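Local coordinates for fructuronate-tagaturonate epimerase UxaE from Cohnella laeviribosi in complex with 1 glycerol (Cohnella laeviribosi, PDB 6IL9), which catalyses the epimerisation that interconverts fructuronate and tagaturonate, on a zinc-binding TIM-barrel scaffold, at residues 163-168 and 251-256; 257-262 and 266-271; 385-390 and 426-431. One frame throughout, in Å; residues are numbered along the deposited sequence.

In the fold
Contacts 1 and 2 are neighbours, with centres 8 Å apart, and both use helix 234-259 where it packs on the outside of the TIM barrel. Both are partly buried. Contact 1 joins that helix to helix 165-173, mixing an isoleucine pair facing the barrel with a bond from the exposed Tyr253 to a carboxylate. Contact 2, with no exposed residue touching, turns the helix end into strand 267-271 with apolar groups alone; Lys257 and Tyr258 link the two by meeting Glu165 of contact 1. Contact 3, about 40 Å away between centres, is buried though far from the chain's centre; there two tyrosines and a methionine methyl meet, without a hydrogen bond between the segments.

Contact 1 (163-168 and 251-256); sequences KKEEDI and MIYIYE
Glu165 and Ile254 mark the closest backbone approach, their CA atoms 8.1 Å apart, where the first turn of helix 165-173 meets helix 234-259 on the outer layer of the TIM barrel. Lys164 takes the N-cap position of the shorter helix, which follows barrel strand 156-162, while the longer helix leads into strand 267-271. Two side chains from each helix carry the contact, one pair polar and one apolar.

Glu165 runs extended beyond CG toward Tyr253, and the two side chains cross at about a right angle. The phenol donates a hydrogen bond to the carboxylate, with Tyr253 OH 2.7 Å from Glu165 OE1. The acceptor is met on its syn side, 32° out of the carboxylate plane, and OE1 itself lies in the plane of the tyrosine ring, at its edge. A chi1 of 163° swings the Tyr253 ring away from its own backbone N and toward the neighbouring helix. The other carboxylate oxygen, OE2, accepts a hydrogen bond from Tyr258 and forms a salt bridge with Lys257, so that both oxygens are engaged. Lys257 NZ also hydrogen-bonds to Tyr253 OH, and its positive charge probably stabilises the carboxylate as an anion.

Beneath this polar pair the helices meet through isoleucines, both of which also rest on Leu181 of strand 178-182. Ile254 CD1 lies 4.2 Å from Glu165 CG, under the aliphatic part of that side chain. Deeper still, the two delta methyls meet, Ile168 CD1 standing 3.9 Å from Ile254 CD1.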
loop_
_atom_site.group_PDB
_atom_site.type_symbol
_atom_site.label_atom_id
_atom_site.label_comp_id
_atom_site.label_asym_id
_atom_site.label_seq_id
_atom_site.Cartn_x
_atom_site.Cartn_y
_atom_site.Cartn_z
ATOM N N LYS A 163 -10.184 6.159 8.092
ATOM C CA LYS A 163 -11.460 6.867 8.120
ATOM C C LYS A 163 -11.845 7.322 9.517
ATOM O O LYS A 163 -12.445 8.387 9.669
ATOM C CB LYS A 163 -12.592 5.967 7.567
ATOM C CG LYS A 163 -12.446 5.575 6.102
ATOM C CD LYS A 163 -13.591 4.660 5.657
ATOM C CE LYS A 163 -13.167 3.762 4.490
ATOM N NZ LYS A 163 -13.583 2.335 4.666
ATOM N N LYS A 164 -11.525 6.535 10.537
ATOM C CA LYS A 164 -11.991 6.791 11.892
ATOM C C LYS A 164 -10.867 7.397 12.716
ATOM O O LYS A 164 -9.705 7.003 12.585
ATOM C CB LYS A 164 -12.484 5.497 12.545
ATOM C CG LYS A 164 -13.606 4.821 11.798
ATOM C CD LYS A 164 -14.345 3.836 12.696
ATOM C CE LYS A 164 -15.754 3.560 12.182
ATOM N NZ LYS A 164 -16.501 4.807 11.838
ATOM N N GLU A 165 -11.225 8.353 13.581
ATOM C CA GLU A 165 -10.216 9.059 14.366
ATOM C C GLU A 165 -9.421 8.104 15.246
ATOM O O GLU A 165 -8.219 8.303 15.454
ATOM C CB GLU A 165 -10.878 10.143 15.218
ATOM C CG GLU A 165 -11.523 11.239 14.410
ATOM C CD GLU A 165 -12.005 12.392 15.270
ATOM O OE1 GLU A 165 -13.103 12.913 14.988
ATOM O OE2 GLU A 165 -11.290 12.775 16.218
ATOM N N GLU A 166 -10.080 7.067 15.778
ATOM C CA GLU A 166 -9.381 6.086 16.604
ATOM C C GLU A 166 -8.252 5.417 15.830
ATOM O O GLU A 166 -7.168 5.183 16.375
ATOM C CB GLU A 166 -10.368 5.037 17.122
ATOM C CG GLU A 166 -10.006 4.461 18.478
ATOM C CD GLU A 166 -10.398 2.997 18.631
ATOM O OE1 GLU A 166 -9.832 2.317 19.517
ATOM O OE2 GLU A 166 -11.276 2.529 17.870
ATOM N N ASP A 167 -8.491 5.114 14.553
ATOM C CA ASP A 167 -7.482 4.478 13.715
ATOM C C ASP A 167 -6.354 5.437 13.357
ATOM O O ASP A 167 -5.190 5.022 13.284
ATOM C CB ASP A 167 -8.144 3.926 12.448
ATOM C CG ASP A 167 -9.087 2.765 12.738
ATOM O OD1 ASP A 167 -8.844 2.040 13.727
ATOM O OD2 ASP A 167 -10.064 2.574 11.986
ATOM N N ILE A 168 -6.671 6.716 13.157
ATOM C CA ILE A 168 -5.636 7.725 12.933
ATOM C C ILE A 168 -4.750 7.867 14.169
ATOM O O ILE A 168 -3.517 7.951 14.072
ATOM C CB ILE A 168 -6.288 9.064 12.548
ATOM C CG1 ILE A 168 -7.036 8.907 11.220
ATOM C CG2 ILE A 168 -5.264 10.170 12.493
ATOM C CD1 ILE A 168 -7.991 10.050 10.931
ATOM N N MET A 251 -10.957 17.131 5.840
ATOM C CA MET A 251 -9.511 17.179 5.648
ATOM C C MET A 251 -8.864 18.169 6.611
ATOM O O MET A 251 -7.876 17.852 7.287
ATOM C CB MET A 251 -9.188 17.566 4.196
ATOM C CG MET A 251 -9.638 16.583 3.113
ATOM S SD MET A 251 -9.691 17.305 1.426
ATOM C CE MET A 251 -10.786 16.121 0.649
ATOM N N ILE A 252 -9.405 19.387 6.671
ATOM C CA ILE A 252 -8.822 20.423 7.516
ATOM C C ILE A 252 -8.889 20.012 8.982
ATOM O O ILE A 252 -7.926 20.191 9.734
ATOM C CB ILE A 252 -9.534 21.765 7.279
ATOM C CG1 ILE A 252 -9.280 22.243 5.848
ATOM C CG2 ILE A 252 -9.058 22.805 8.288
ATOM C CD1 ILE A 252 -10.343 23.200 5.326
ATOM N N TYR A 253 -10.030 19.466 9.404
ATOM C CA TYR A 253 -10.231 19.080 10.798
ATOM C C TYR A 253 -9.216 18.028 11.231
ATOM O O TYR A 253 -8.612 18.129 12.306
ATOM C CB TYR A 253 -11.660 18.563 10.969
ATOM C CG TYR A 253 -11.930 17.754 12.223
ATOM C CD1 TYR A 253 -12.104 18.381 13.455
ATOM C CD2 TYR A 253 -12.050 16.366 12.164
ATOM C CE1 TYR A 253 -12.379 17.641 14.602
ATOM C CE2 TYR A 253 -12.316 15.617 13.307
ATOM C CZ TYR A 253 -12.475 16.262 14.520
ATOM O OH TYR A 253 -12.744 15.528 15.657
ATOM N N ILE A 254 -9.011 17.013 10.393
ATOM C CA ILE A 254 -8.040 15.966 10.708
ATOM C C ILE A 254 -6.625 16.533 10.704
ATOM O O ILE A 254 -5.813 16.235 11.593
ATOM C CB ILE A 254 -8.185 14.796 9.714
ATOM C CG1 ILE A 254 -9.533 14.078 9.898
ATOM C CG2 ILE A 254 -7.018 13.834 9.845
ATOM C CD1 ILE A 254 -9.774 13.527 11.303
ATOM N N TYR A 255 -6.293 17.338 9.693
ATOM C CA TYR A 255 -4.956 17.923 9.642
ATOM C C TYR A 255 -4.652 18.704 10.919
ATOM O O TYR A 255 -3.593 18.529 11.536
ATOM C CB TYR A 255 -4.796 18.834 8.418
ATOM C CG TYR A 255 -3.418 19.453 8.441
ATOM C CD1 TYR A 255 -2.298 18.695 8.099
ATOM C CD2 TYR A 255 -3.222 20.766 8.864
ATOM C CE1 TYR A 255 -1.029 19.216 8.169
ATOM C CE2 TYR A 255 -1.939 21.306 8.932
ATOM C CZ TYR A 255 -0.853 20.524 8.576
ATOM O OH TYR A 255 0.421 21.042 8.648
ATOM N N GLU A 256 -5.586 19.558 11.342
ATOM C CA GLU A 256 -5.317 20.401 12.499
ATOM C C GLU A 256 -5.344 19.604 13.797
ATOM O O GLU A 256 -4.557 19.889 14.705
ATOM C CB GLU A 256 -6.319 21.558 12.545
ATOM C CG GLU A 256 -6.132 22.534 11.400
ATOM C CD GLU A 256 -7.216 23.607 11.323
ATOM O OE1 GLU A 256 -8.247 23.500 12.024
ATOM O OE2 GLU A 256 -7.029 24.568 10.547
#

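Contact 2 (257-262 and 266-271); sequences KYIQTA and VDFEIS
Ile259, Ala262, Val266 and Phe268 form the apolar contact by which helix 234-259 turns back into strand 267-271, an alpha-to-beta connection of the TIM barrel. Lys257 comes first, in a wider pi-type turn near the end of the helix. Its CG lies over the centre of the Tyr258 ring, and its carbonyl oxygen accepts the hydroxyl of Thr261, with Thr261 OG1 2.7 Å from Lys257 O and the donor above the carbonyl plane. Tyr258 points elsewhere, to Ile168 and Leu172 of helix 165-173.

Ile259 makes the main contact. Its CG1 sits over one face of the Phe268 ring in a CH-pi interaction, 4.1 Å from the centroid and 20° off the ring normal, displaced toward the rim. The terminal methyl reaches the same side of the ring, with Ile259 CD1 3.8 Å from Phe268 CD1, and also comes within 4.2 Å of Val266 CG1. A chi1 of -176° carries the Phe268 ring out toward Ile259, and chi2 of 47° turns a face to it.

A type I beta turn from Ile259 to Ala262 then reverses the chain, closed by the bond from Ala262 N to Ile259 O, 3.1 Å long. It brings Ala262 CB to 3.9 Å from Val266 CG2, and Leu172 touches both residues. With no hydrogen bond spanning the two segments, their association rests on shape and apolar burial, while polar groups of the strand such as Glu269 point to other partners, among them the zinc ligand His343.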
loop_
_atom_site.group_PDB
_atom_site.type_symbol
_atom_site.label_atom_id
_atom_site.label_comp_id
_atom_site.label_asym_id
_atom_site.label_seq_id
_atom_site.Cartn_x
_atom_site.Cartn_y
_atom_site.Cartn_z
ATOM N N LYS A 257 -6.211 18.595 13.895
ATOM C CA LYS A 257 -6.335 17.846 15.146
ATOM C C LYS A 257 -5.175 16.874 15.344
ATOM O O LYS A 257 -4.688 16.715 16.472
ATOM C CB LYS A 257 -7.669 17.095 15.187
ATOM C CG LYS A 257 -8.029 16.538 16.576
ATOM C CD LYS A 257 -9.461 16.014 16.651
ATOM C CE LYS A 257 -9.761 15.404 18.029
ATOM N NZ LYS A 257 -11.169 14.895 18.117
ATOM N N TYR A 258 -4.705 16.232 14.267
ATOM C CA TYR A 258 -3.818 15.075 14.380
ATOM C C TYR A 258 -2.483 15.206 13.654
ATOM O O TYR A 258 -1.485 14.665 14.137
ATOM C CB TYR A 258 -4.525 13.820 13.851
ATOM C CG TYR A 258 -5.685 13.384 14.714
ATOM C CD1 TYR A 258 -5.476 12.960 16.020
ATOM C CD2 TYR A 258 -6.982 13.406 14.227
ATOM C CE1 TYR A 258 -6.525 12.569 16.816
ATOM C CE2 TYR A 258 -8.044 13.007 15.011
ATOM C CZ TYR A 258 -7.808 12.592 16.309
ATOM O OH TYR A 258 -8.870 12.197 17.088
ATOM N N ILE A 259 -2.432 15.870 12.508
ATOM C CA ILE A 259 -1.188 15.910 11.730
ATOM C C ILE A 259 -0.275 17.030 12.203
ATOM O O ILE A 259 0.893 16.799 12.523
ATOM C CB ILE A 259 -1.511 16.048 10.228
ATOM C CG1 ILE A 259 -2.573 15.024 9.807
ATOM C CG2 ILE A 259 -0.237 15.933 9.377
ATOM C CD1 ILE A 259 -2.127 13.574 9.945
ATOM N N GLN A 260 -0.806 18.257 12.226
ATOM C CA GLN A 260 -0.080 19.414 12.732
ATOM C C GLN A 260 0.484 19.150 14.122
ATOM O O GLN A 260 1.585 19.605 14.454
ATOM C CB GLN A 260 -1.039 20.604 12.759
ATOM C CG GLN A 260 -0.450 21.981 12.945
ATOM C CD GLN A 260 -1.414 23.050 12.448
ATOM O OE1 GLN A 260 -1.033 23.960 11.716
ATOM N NE2 GLN A 260 -2.682 22.924 12.831
ATOM N N THR A 261 -0.255 18.404 14.940
ATOM C CA THR A 261 0.075 18.161 16.337
ATOM C C THR A 261 0.946 16.926 16.560
ATOM O O THR A 261 1.203 16.575 17.716
ATOM C CB THR A 261 -1.213 18.004 17.147
ATOM O OG1 THR A 261 -1.995 16.931 16.590
ATOM C CG2 THR A 261 -2.027 19.289 17.104
ATOM N N ALA A 262 1.408 16.259 15.498
ATOM C CA ALA A 262 2.028 14.948 15.688
ATOM C C ALA A 262 3.383 15.015 16.382
ATOM O O ALA A 262 3.840 13.992 16.908
ATOM C CB ALA A 262 2.182 14.225 14.346
ATOM N N VAL A 266 5.144 13.922 9.261
ATOM C CA VAL A 266 4.143 12.963 8.800
ATOM C C VAL A 266 3.759 13.343 7.380
ATOM O O VAL A 266 3.473 14.513 7.100
ATOM C CB VAL A 266 2.892 12.944 9.703
ATOM C CG1 VAL A 266 1.772 12.144 9.052
ATOM C CG2 VAL A 266 3.221 12.371 11.081
ATOM N N ASP A 267 3.763 12.370 6.484
ATOM C CA ASP A 267 3.331 12.598 5.110
ATOM C C ASP A 267 1.837 12.330 5.044
ATOM O O ASP A 267 1.399 11.201 5.279
ATOM C CB ASP A 267 4.104 11.696 4.148
ATOM C CG ASP A 267 5.568 12.077 4.037
ATOM O OD1 ASP A 267 5.906 13.277 4.187
ATOM O OD2 ASP A 267 6.381 11.169 3.796
ATOM N N PHE A 268 1.066 13.368 4.729
ATOM C CA PHE A 268 -0.392 13.342 4.796
ATOM C C PHE A 268 -0.928 13.175 3.383
ATOM O O PHE A 268 -0.760 14.066 2.548
ATOM C CB PHE A 268 -0.868 14.647 5.437
ATOM C CG PHE A 268 -2.354 14.749 5.659
ATOM C CD1 PHE A 268 -3.071 13.718 6.240
ATOM C CD2 PHE A 268 -3.019 15.935 5.335
ATOM C CE1 PHE A 268 -4.450 13.845 6.466
ATOM C CE2 PHE A 268 -4.392 16.076 5.561
ATOM C CZ PHE A 268 -5.106 15.026 6.127
ATOM N N GLU A 269 -1.555 12.025 3.100
ATOM C CA GLU A 269 -2.160 11.774 1.797
ATOM C C GLU A 269 -3.664 11.945 1.901
ATOM O O GLU A 269 -4.286 11.423 2.829
ATOM C CB GLU A 269 -1.844 10.363 1.284
ATOM C CG GLU A 269 -2.695 10.008 0.067
ATOM C CD GLU A 269 -2.199 8.799 -0.696
ATOM O OE1 GLU A 269 -2.876 7.752 -0.630
ATOM O OE2 GLU A 269 -1.153 8.893 -1.381
ATOM N N ILE A 270 -4.246 12.683 0.964
ATOM C CA ILE A 270 -5.693 12.839 0.896
ATOM C C ILE A 270 -6.203 11.914 -0.197
ATOM O O ILE A 270 -5.766 11.996 -1.350
ATOM C CB ILE A 270 -6.088 14.299 0.643
ATOM C CG1 ILE A 270 -5.714 15.133 1.871
ATOM C CG2 ILE A 270 -7.585 14.387 0.365
ATOM C CD1 ILE A 270 -5.494 16.581 1.570
ATOM N N SER A 271 -7.124 11.027 0.162
ATOM C CA SER A 271 -7.609 10.002 -0.753
ATOM C C SER A 271 -9.079 10.250 -1.045
ATOM O O SER A 271 -9.904 10.321 -0.126
ATOM C CB SER A 271 -7.371 8.607 -0.171
ATOM O OG SER A 271 -8.311 7.661 -0.654
#

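Contact 3 (385-390 and 426-431); sequences GLYRRM and PSYMNE
Tyr387, Tyr428 and Met429 account for the whole contact, in which helix 384-402 sends one aromatic side chain across to the loop leading into helix 432-440. The nearest CA atoms of the two segments, those of Tyr387 and Pro426, are still 9.1 Å apart, so long side chains have to bridge the gap.

Tyr387 has the largest share of buried surface. With CG anti to the backbone N (chi1 179°), its ring extends straight off the helix toward the loop. The ring planes of Tyr387 and Tyr428 lie only 20° apart, yet their centroids are separated by 6.0 Å: the rings are slid so far past each other that they barely overlap. Their closest ring carbons are Tyr387 CE2 and Tyr428 CD2, 3.7 Å apart. The phenol oxygen presses on the base of the partner, Tyr387 OH lying 3.5 Å from Tyr428 CB.

Met429 approaches the same oxygen from its bent chain, bringing CE to 3.7 Å from Tyr387 OH. These are van der Waals contacts; the polar needs of the two phenols are met by His391, which hydrogen-bonds to Tyr387 OH, and by the carbonyl oxygen of Arg415, which pairs with Tyr428 OH. Replacing Tyr387 with alanine would probably open a gap beside Tyr428 and the Met429 methyl and deprive His391 of its phenol partner.

Two helices pack against the cluster: Val376 and Ala380 of helix 369-382 meet Tyr387, while helix 432-440 supplies Leu438 to Tyr387 and Met429 and Ala434 to Tyr428.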
loop_
_atom_site.group_PDB
_atom_site.type_symbol
_atom_site.label_atom_id
_atom_site.label_comp_id
_atom_site.label_asym_id
_atom_site.label_seq_id
_atom_site.Cartn_x
_atom_site.Cartn_y
_atom_site.Cartn_z
ATOM N N GLY A 385 -1.773 -28.987 -6.277
ATOM C CA GLY A 385 -2.896 -29.488 -5.504
ATOM C C GLY A 385 -3.473 -28.442 -4.571
ATOM O O GLY A 385 -4.695 -28.349 -4.405
ATOM N N LEU A 386 -2.600 -27.644 -3.946
ATOM C CA LEU A 386 -3.074 -26.566 -3.084
ATOM C C LEU A 386 -3.721 -25.461 -3.908
ATOM O O LEU A 386 -4.770 -24.932 -3.525
ATOM C CB LEU A 386 -1.920 -26.003 -2.244
ATOM C CG LEU A 386 -2.266 -24.818 -1.337
ATOM C CD1 LEU A 386 -3.362 -25.186 -0.341
ATOM C CD2 LEU A 386 -1.020 -24.299 -0.601
ATOM N N TYR A 387 -3.115 -25.109 -5.044
ATOM C CA TYR A 387 -3.711 -24.079 -5.891
ATOM C C TYR A 387 -5.141 -24.456 -6.287
ATOM O O TYR A 387 -6.061 -23.629 -6.199
ATOM C CB TYR A 387 -2.864 -23.814 -7.146
ATOM C CG TYR A 387 -3.572 -22.764 -7.963
ATOM C CD1 TYR A 387 -3.392 -21.411 -7.683
ATOM C CD2 TYR A 387 -4.504 -23.119 -8.939
ATOM C CE1 TYR A 387 -4.090 -20.440 -8.379
ATOM C CE2 TYR A 387 -5.218 -22.153 -9.631
ATOM C CZ TYR A 387 -5.001 -20.814 -9.346
ATOM O OH TYR A 387 -5.716 -19.868 -10.039
ATOM N N ARG A 388 -5.341 -25.694 -6.745
ATOM C CA ARG A 388 -6.680 -26.121 -7.167
ATOM C C ARG A 388 -7.689 -25.974 -6.037
ATOM O O ARG A 388 -8.810 -25.491 -6.250
ATOM C CB ARG A 388 -6.660 -27.571 -7.653
ATOM C CG ARG A 388 -5.855 -27.810 -8.902
ATOM C CD ARG A 388 -5.973 -29.276 -9.378
ATOM N NE ARG A 388 -5.138 -29.483 -10.553
ATOM C CZ ARG A 388 -5.533 -29.269 -11.805
ATOM N NH1 ARG A 388 -6.775 -28.866 -12.067
ATOM N NH2 ARG A 388 -4.681 -29.453 -12.793
ATOM N N ARG A 389 -7.315 -26.388 -4.826
ATOM C CA ARG A 389 -8.231 -26.256 -3.700
ATOM C C ARG A 389 -8.543 -24.794 -3.401
ATOM O O ARG A 389 -9.697 -24.446 -3.111
ATOM C CB ARG A 389 -7.643 -26.954 -2.476
ATOM C CG ARG A 389 -7.594 -28.475 -2.630
ATOM C CD ARG A 389 -6.938 -29.122 -1.433
ATOM N NE ARG A 389 -7.537 -28.639 -0.199
ATOM C CZ ARG A 389 -6.856 -28.105 0.809
ATOM N NH1 ARG A 389 -5.534 -27.993 0.737
ATOM N NH2 ARG A 389 -7.500 -27.690 1.890
ATOM N N MET A 390 -7.527 -23.923 -3.456
ATOM C CA MET A 390 -7.743 -22.498 -3.191
ATOM C C MET A 390 -8.587 -21.849 -4.287
ATOM O O MET A 390 -9.480 -21.044 -3.999
ATOM C CB MET A 390 -6.394 -21.777 -3.051
ATOM C CG MET A 390 -5.559 -22.223 -1.838
ATOM S SD MET A 390 -3.948 -21.372 -1.606
ATOM C CE MET A 390 -4.490 -19.708 -1.204
ATOM N N PRO A 426 -0.458 -22.143 -13.652
ATOM C CA PRO A 426 0.091 -20.783 -13.512
ATOM C C PRO A 426 -0.449 -19.791 -14.528
ATOM O O PRO A 426 -0.414 -18.582 -14.259
ATOM C CB PRO A 426 1.601 -20.994 -13.692
ATOM C CG PRO A 426 1.832 -22.395 -13.217
ATOM C CD PRO A 426 0.623 -23.152 -13.700
ATOM N N SER A 427 -0.955 -20.265 -15.672
ATOM C CA SER A 427 -1.490 -19.362 -16.686
ATOM C C SER A 427 -2.690 -18.575 -16.172
ATOM O O SER A 427 -2.967 -17.477 -16.675
ATOM C CB SER A 427 -1.856 -20.147 -17.951
ATOM O OG SER A 427 -2.888 -21.095 -17.715
ATOM N N TYR A 428 -3.414 -19.103 -15.177
ATOM C CA TYR A 428 -4.512 -18.338 -14.587
ATOM C C TYR A 428 -4.045 -16.972 -14.096
ATOM O O TYR A 428 -4.784 -15.983 -14.190
ATOM C CB TYR A 428 -5.119 -19.093 -13.410
ATOM C CG TYR A 428 -6.053 -20.226 -13.748
ATOM C CD1 TYR A 428 -7.191 -20.021 -14.529
ATOM C CD2 TYR A 428 -5.822 -21.498 -13.234
ATOM C CE1 TYR A 428 -8.064 -21.074 -14.804
ATOM C CE2 TYR A 428 -6.686 -22.551 -13.507
ATOM C CZ TYR A 428 -7.797 -22.333 -14.284
ATOM O OH TYR A 428 -8.646 -23.392 -14.528
ATOM N N MET A 429 -2.843 -16.905 -13.519
ATOM C CA MET A 429 -2.381 -15.652 -12.929
ATOM C C MET A 429 -1.892 -14.662 -13.977
ATOM O O MET A 429 -1.394 -13.584 -13.621
ATOM C CB MET A 429 -1.302 -15.928 -11.874
ATOM C CG MET A 429 -1.872 -16.539 -10.571
ATOM S SD MET A 429 -3.190 -15.614 -9.708
ATOM C CE MET A 429 -4.661 -16.360 -10.447
ATOM N N ASN A 430 -2.061 -14.988 -15.257
ATOM C CA ASN A 430 -1.875 -14.044 -16.347
ATOM C C ASN A 430 -3.187 -13.552 -16.940
ATOM O O ASN A 430 -3.154 -12.763 -17.881
ATOM C CB ASN A 430 -1.042 -14.670 -17.471
ATOM C CG ASN A 430 0.367 -14.983 -17.040
ATOM O OD1 ASN A 430 0.947 -14.263 -16.224
ATOM N ND2 ASN A 430 0.920 -16.071 -17.563
ATOM N N GLU A 431 -4.333 -13.984 -16.418
ATOM C CA GLU A 431 -5.629 -13.667 -17.009
ATOM C C GLU A 431 -6.399 -12.681 -16.147
ATOM O O GLU A 431 -6.367 -12.767 -14.919
ATOM C CB GLU A 431 -6.463 -14.935 -17.184
ATOM C CG GLU A 431 -5.783 -15.967 -18.061
ATOM C CD GLU A 431 -6.409 -17.337 -17.926
ATOM O OE1 GLU A 431 -7.322 -17.502 -17.082
ATOM O OE2 GLU A 431 -5.989 -18.249 -18.678
#